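Local coordinates for protein possible thiamine biosynthesis enzyme (Candida albicans, PDB 2X7Q) that is of unknown function but adopts the periplasmic binding protein fold and probably binds a small solute, perhaps one linked to thiamine biosynthesis, at residues L14-F26 with N60-G72. The protein carries 1 engineered substitution. Numbering follows the deposited sequence.
Sequences LPTLKVAYIPEHF and NLLNSNEVDIAIG. Engineered in segment 14-26: Leu14 (natural residue Met). With CA (calcium ion), chain C.
The carboxylate of Asp68 is the flat group that meets segment 14-26. OD2 takes the backbone N-H of Lys18 on its anti lone pair, away from OD1, at 2.9 Å from Lys18 N and nearly straight (169°), and also forms a salt bridge with Lys215. OD1 is held by the hydroxyl of Ser211, so both oxygens of this buried acid have partners, and the lysine probably stabilises its negative charge. With CG anti to its carbonyl carbon (chi1 -58°), Asp68 swings its carboxylate to where OD2 can reach Lys18 N. Its side chain crosses that of Leu17 at a slant, Asp68 CB lying 3.6 Å from Leu17 CD1. Lys18 O is gripped twice: Asp68 N approaches in the carbonyl plane at 2.8 Å, while Ile69 N comes in tilted from that plane. The Lys18 side chain bends at chi3 (65°), bringing NZ round to Glu66 O in a weak bond. Beyond this point the strands run side by side, with Ala20 N donating to Ile69 O at 2.8 Å and Ala20 O accepting from Ile71 N. A water extends the pairing by linking Ile22 N to Ile71 O. On one sheet face Leu17 CD2 presses tightly on Ile69 CD1 (3.5 Å), and Val19 lies alongside Ile69, pointing the same way; helix 216-235 packs here through Val218 and Phe222. On the other face the small Ala20 CB sits against Val67 CG1 at 3.9 Å and Leu61 CD1, under helix 55-63. That helix ends in a Schellman motif at Asn65, whose OD1 binds a calcium ion. Strands 46-50, 17-21 and 69-73 lie side by side and parallel within a mixed sheet, the alpha/beta core of one lobe of the periplasmic binding protein fold.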
loop_
_atom_site.group_PDB
_atom_site.type_symbol
_atom_site.label_atom_id
_atom_site.label_comp_id
_atom_site.label_asym_id
_atom_site.label_seq_id
_atom_site.Cartn_x
_atom_site.Cartn_y
_atom_site.Cartn_z
ATOM N N LEU A 14 1.776 -13.009 25.683
ATOM C CA LEU A 14 2.068 -12.687 24.291
ATOM C C LEU A 14 3.164 -11.631 24.185
ATOM O O LEU A 14 3.065 -10.566 24.790
ATOM C CB LEU A 14 0.804 -12.207 23.573
ATOM C CG LEU A 14 -0.331 -13.226 23.450
ATOM C CD1 LEU A 14 -1.556 -12.601 22.797
ATOM C CD2 LEU A 14 0.130 -14.446 22.672
ATOM N N PRO A 15 4.216 -11.927 23.412
ATOM C CA PRO A 15 5.344 -11.006 23.237
ATOM C C PRO A 15 4.914 -9.695 22.583
ATOM O O PRO A 15 3.952 -9.674 21.815
ATOM C CB PRO A 15 6.286 -11.776 22.303
ATOM C CG PRO A 15 5.410 -12.757 21.594
ATOM C CD PRO A 15 4.373 -13.151 22.609
ATOM N N THR A 16 5.631 -8.618 22.888
ATOM C CA THR A 16 5.341 -7.310 22.312
ATOM C C THR A 16 5.434 -7.357 20.792
ATOM O O THR A 16 6.186 -8.154 20.230
ATOM C CB THR A 16 6.304 -6.234 22.845
ATOM O OG1 THR A 16 6.258 -6.219 24.277
ATOM C CG2 THR A 16 5.917 -4.861 22.315
ATOM N N LEU A 17 4.668 -6.497 20.130
ATOM C CA LEU A 17 4.593 -6.514 18.679
ATOM C C LEU A 17 4.764 -5.113 18.099
ATOM O O LEU A 17 3.939 -4.229 18.337
ATOM C CB LEU A 17 3.253 -7.102 18.238
ATOM C CG LEU A 17 3.213 -7.827 16.896
ATOM C CD1 LEU A 17 4.126 -9.040 16.930
ATOM C CD2 LEU A 17 1.788 -8.238 16.572
ATOM N N LYS A 18 5.839 -4.915 17.342
ATOM C CA LYS A 18 6.089 -3.636 16.688
ATOM C C LYS A 18 5.476 -3.633 15.290
ATOM O O LYS A 18 5.925 -4.360 14.402
ATOM C CB LYS A 18 7.590 -3.353 16.610
ATOM C CG LYS A 18 8.283 -3.303 17.960
ATOM C CD LYS A 18 9.735 -2.871 17.832
ATOM C CE LYS A 18 9.849 -1.443 17.330
ATOM N NZ LYS A 18 11.266 -1.010 17.185
ATOM N N VAL A 19 4.446 -2.815 15.101
ATOM C CA VAL A 19 3.720 -2.782 13.835
ATOM C C VAL A 19 3.989 -1.496 13.055
ATOM O O VAL A 19 3.687 -0.396 13.522
ATOM C CB VAL A 19 2.204 -2.931 14.060
ATOM C CG1 VAL A 19 1.460 -2.866 12.738
ATOM C CG2 VAL A 19 1.899 -4.232 14.787
ATOM N N ALA A 20 4.558 -1.645 11.862
ATOM C CA ALA A 20 4.831 -0.505 10.992
ATOM C C ALA A 20 3.642 -0.227 10.080
ATOM O O ALA A 20 3.136 -1.136 9.424
ATOM C CB ALA A 20 6.076 -0.750 10.171
ATOM N N TYR A 21 3.195 1.025 10.051
ATOM C CA TYR A 21 2.052 1.415 9.231
ATOM C C TYR A 21 2.315 2.733 8.506
ATOM O O TYR A 21 3.244 3.469 8.845
ATOM C CB TYR A 21 0.802 1.554 10.099
ATOM C CG TYR A 21 0.781 2.819 10.931
ATOM C CD1 TYR A 21 0.077 3.941 10.507
ATOM C CD2 TYR A 21 1.465 2.893 12.135
ATOM C CE1 TYR A 21 0.053 5.099 11.264
ATOM C CE2 TYR A 21 1.448 4.043 12.898
ATOM C CZ TYR A 21 0.742 5.144 12.459
ATOM O OH TYR A 21 0.729 6.288 13.223
ATOM N N ILE A 22 1.481 3.029 7.516
ATOM C CA ILE A 22 1.580 4.285 6.785
ATOM C C ILE A 22 0.428 5.205 7.172
ATOM O O ILE A 22 -0.737 4.841 7.023
ATOM C CB ILE A 22 1.570 4.056 5.265
ATOM C CG1 ILE A 22 2.662 3.060 4.873
ATOM C CG2 ILE A 22 1.746 5.376 4.526
ATOM C CD1 ILE A 22 2.655 2.689 3.411
ATOM N N PRO A 23 0.752 6.404 7.677
ATOM C CA PRO A 23 -0.250 7.356 8.170
ATOM C C PRO A 23 -1.117 7.929 7.052
ATOM O O PRO A 23 -0.901 9.060 6.614
ATOM C CB PRO A 23 0.599 8.466 8.799
ATOM C CG PRO A 23 1.899 8.396 8.081
ATOM C CD PRO A 23 2.121 6.935 7.789
ATOM N N GLU A 24 -2.092 7.148 6.601
ATOM C CA GLU A 24 -3.045 7.606 5.596
ATOM C C GLU A 24 -4.468 7.258 6.018
ATOM O O GLU A 24 -4.687 6.713 7.100
ATOM C CB GLU A 24 -2.734 6.989 4.228
ATOM C CG GLU A 24 -1.467 7.516 3.581
ATOM C CD GLU A 24 -1.228 6.935 2.205
ATOM O OE1 GLU A 24 -1.636 5.784 1.966
ATOM O OE2 GLU A 24 -0.617 7.621 1.362
ATOM N N HIS A 25 -5.435 7.567 5.161
ATOM C CA HIS A 25 -6.830 7.255 5.446
ATOM C C HIS A 25 -7.045 5.756 5.641
ATOM O O HIS A 25 -7.928 5.343 6.389
ATOM C CB HIS A 25 -7.740 7.780 4.332
ATOM C CG HIS A 25 -7.169 7.614 2.959
ATOM N ND1 HIS A 25 -7.217 8.618 2.006
ATOM C CD2 HIS A 25 -6.533 6.578 2.373
ATOM C CE1 HIS A 25 -6.640 8.196 0.900
ATOM N NE2 HIS A 25 -6.213 6.959 1.091
ATOM N N PHE A 26 -6.233 4.944 4.970
ATOM C CA PHE A 26 -6.374 3.492 5.051
ATOM C C PHE A 26 -6.064 2.947 6.443
ATOM O O PHE A 26 -6.527 1.869 6.809
ATOM C CB PHE A 26 -5.481 2.799 4.018
ATOM C CG PHE A 26 -5.925 3.002 2.600
ATOM C CD1 PHE A 26 -5.203 3.815 1.742
ATOM C CD2 PHE A 26 -7.068 2.382 2.127
ATOM C CE1 PHE A 26 -5.613 4.003 0.437
ATOM C CE2 PHE A 26 -7.485 2.567 0.822
ATOM C CZ PHE A 26 -6.756 3.380 -0.024
ATOM N N ASN A 60 12.173 -2.746 4.432
ATOM C CA ASN A 60 13.475 -2.578 5.064
ATOM C C ASN A 60 13.406 -2.827 6.570
ATOM O O ASN A 60 14.299 -3.441 7.151
ATOM C CB ASN A 60 14.036 -1.181 4.786
ATOM C CG ASN A 60 14.421 -0.986 3.337
ATOM O OD1 ASN A 60 14.519 -1.946 2.576
ATOM N ND2 ASN A 60 14.648 0.263 2.948
ATOM N N LEU A 61 12.337 -2.344 7.193
ATOM C CA LEU A 61 12.133 -2.524 8.625
ATOM C C LEU A 61 11.919 -3.998 8.965
ATOM O O LEU A 61 12.361 -4.471 10.011
ATOM C CB LEU A 61 10.944 -1.688 9.105
ATOM C CG LEU A 61 11.082 -0.171 8.958
ATOM C CD1 LEU A 61 9.789 0.531 9.342
ATOM C CD2 LEU A 61 12.245 0.349 9.790
ATOM N N LEU A 62 11.243 -4.720 8.077
ATOM C CA LEU A 62 11.031 -6.151 8.264
ATOM C C LEU A 62 12.344 -6.907 8.105
ATOM O O LEU A 62 12.606 -7.873 8.820
ATOM C CB LEU A 62 9.998 -6.680 7.266
ATOM C CG LEU A 62 8.567 -6.166 7.423
ATOM C CD1 LEU A 62 7.669 -6.751 6.345
ATOM C CD2 LEU A 62 8.033 -6.498 8.806
ATOM N N ASN A 63 13.170 -6.453 7.167
ATOM C CA ASN A 63 14.460 -7.079 6.907
ATOM C C ASN A 63 15.443 -6.899 8.058
ATOM O O ASN A 63 16.248 -7.783 8.336
ATOM C CB ASN A 63 15.066 -6.534 5.611
ATOM C CG ASN A 63 14.290 -6.957 4.379
ATOM O OD1 ASN A 63 13.421 -7.825 4.445
ATOM N ND2 ASN A 63 14.607 -6.345 3.242
ATOM N N SER A 64 15.371 -5.751 8.723
ATOM C CA SER A 64 16.273 -5.449 9.829
ATOM C C SER A 64 15.672 -5.863 11.172
ATOM O O SER A 64 16.289 -5.673 12.221
ATOM C CB SER A 64 16.620 -3.960 9.847
ATOM O OG SER A 64 15.452 -3.168 9.970
ATOM N N ASN A 65 14.468 -6.428 11.125
ATOM C CA ASN A 65 13.764 -6.871 12.326
ATOM C C ASN A 65 13.414 -5.731 13.279
ATOM O O ASN A 65 13.175 -5.958 14.466
ATOM C CB ASN A 65 14.564 -7.945 13.066
ATOM C CG ASN A 65 14.773 -9.191 12.237
ATOM O OD1 ASN A 65 15.841 -9.797 12.275
ATOM N ND2 ASN A 65 13.753 -9.584 11.485
ATOM N N GLU A 66 13.387 -4.507 12.763
ATOM C CA GLU A 66 12.998 -3.358 13.571
ATOM C C GLU A 66 11.515 -3.428 13.906
ATOM O O GLU A 66 11.076 -2.907 14.931
ATOM C CB GLU A 66 13.322 -2.051 12.848
ATOM C CG GLU A 66 14.813 -1.825 12.631
ATOM C CD GLU A 66 15.108 -0.489 11.973
ATOM O OE1 GLU A 66 14.546 0.534 12.420
ATOM O OE2 GLU A 66 15.903 -0.462 11.009
ATOM N N VAL A 67 10.750 -4.083 13.037
ATOM C CA VAL A 67 9.324 -4.277 13.261
ATOM C C VAL A 67 8.926 -5.715 12.949
ATOM O O VAL A 67 9.595 -6.399 12.175
ATOM C CB VAL A 67 8.476 -3.317 12.410
ATOM C CG1 VAL A 67 8.815 -1.873 12.737
ATOM C CG2 VAL A 67 8.685 -3.599 10.929
ATOM N N ASP A 68 7.830 -6.161 13.553
ATOM C CA ASP A 68 7.355 -7.527 13.378
ATOM C C ASP A 68 6.333 -7.626 12.250
ATOM O O ASP A 68 6.294 -8.616 11.520
ATOM C CB ASP A 68 6.743 -8.043 14.681
ATOM C CG ASP A 68 7.721 -8.011 15.838
ATOM O OD1 ASP A 68 8.738 -8.729 15.776
ATOM O OD2 ASP A 68 7.470 -7.273 16.814
ATOM N N ILE A 69 5.511 -6.590 12.109
ATOM C CA ILE A 69 4.456 -6.578 11.102
ATOM C C ILE A 69 4.452 -5.269 10.312
ATOM O O ILE A 69 4.777 -4.208 10.851
ATOM C CB ILE A 69 3.065 -6.793 11.745
ATOM C CG1 ILE A 69 3.028 -8.120 12.505
ATOM C CG2 ILE A 69 1.970 -6.749 10.693
ATOM C CD1 ILE A 69 1.678 -8.444 13.107
ATOM N N ALA A 70 4.085 -5.351 9.035
ATOM C CA ALA A 70 3.991 -4.170 8.182
ATOM C C ALA A 70 2.699 -4.179 7.370
ATOM O O ALA A 70 2.345 -5.195 6.775
ATOM C CB ALA A 70 5.198 -4.071 7.267
ATOM N N ILE A 71 1.997 -3.050 7.361
ATOM C CA ILE A 71 0.779 -2.903 6.568
ATOM C C ILE A 71 1.060 -1.996 5.371
ATOM O O ILE A 71 1.080 -0.770 5.507
ATOM C CB ILE A 71 -0.364 -2.279 7.394
ATOM C CG1 ILE A 71 -0.455 -2.932 8.776
ATOM C CG2 ILE A 71 -1.689 -2.390 6.651
ATOM C CD1 ILE A 71 -1.386 -4.126 8.834
ATOM N N GLY A 72 1.276 -2.592 4.201
ATOM C CA GLY A 72 1.641 -1.822 3.024
ATOM C C GLY A 72 0.961 -2.268 1.743
ATOM O O GLY A 72 0.087 -3.135 1.760
HETATM CA CA CA C . 16.982 -12.105 10.945
HETATM O O HOH W 1 -0.509 0.898 7.034
#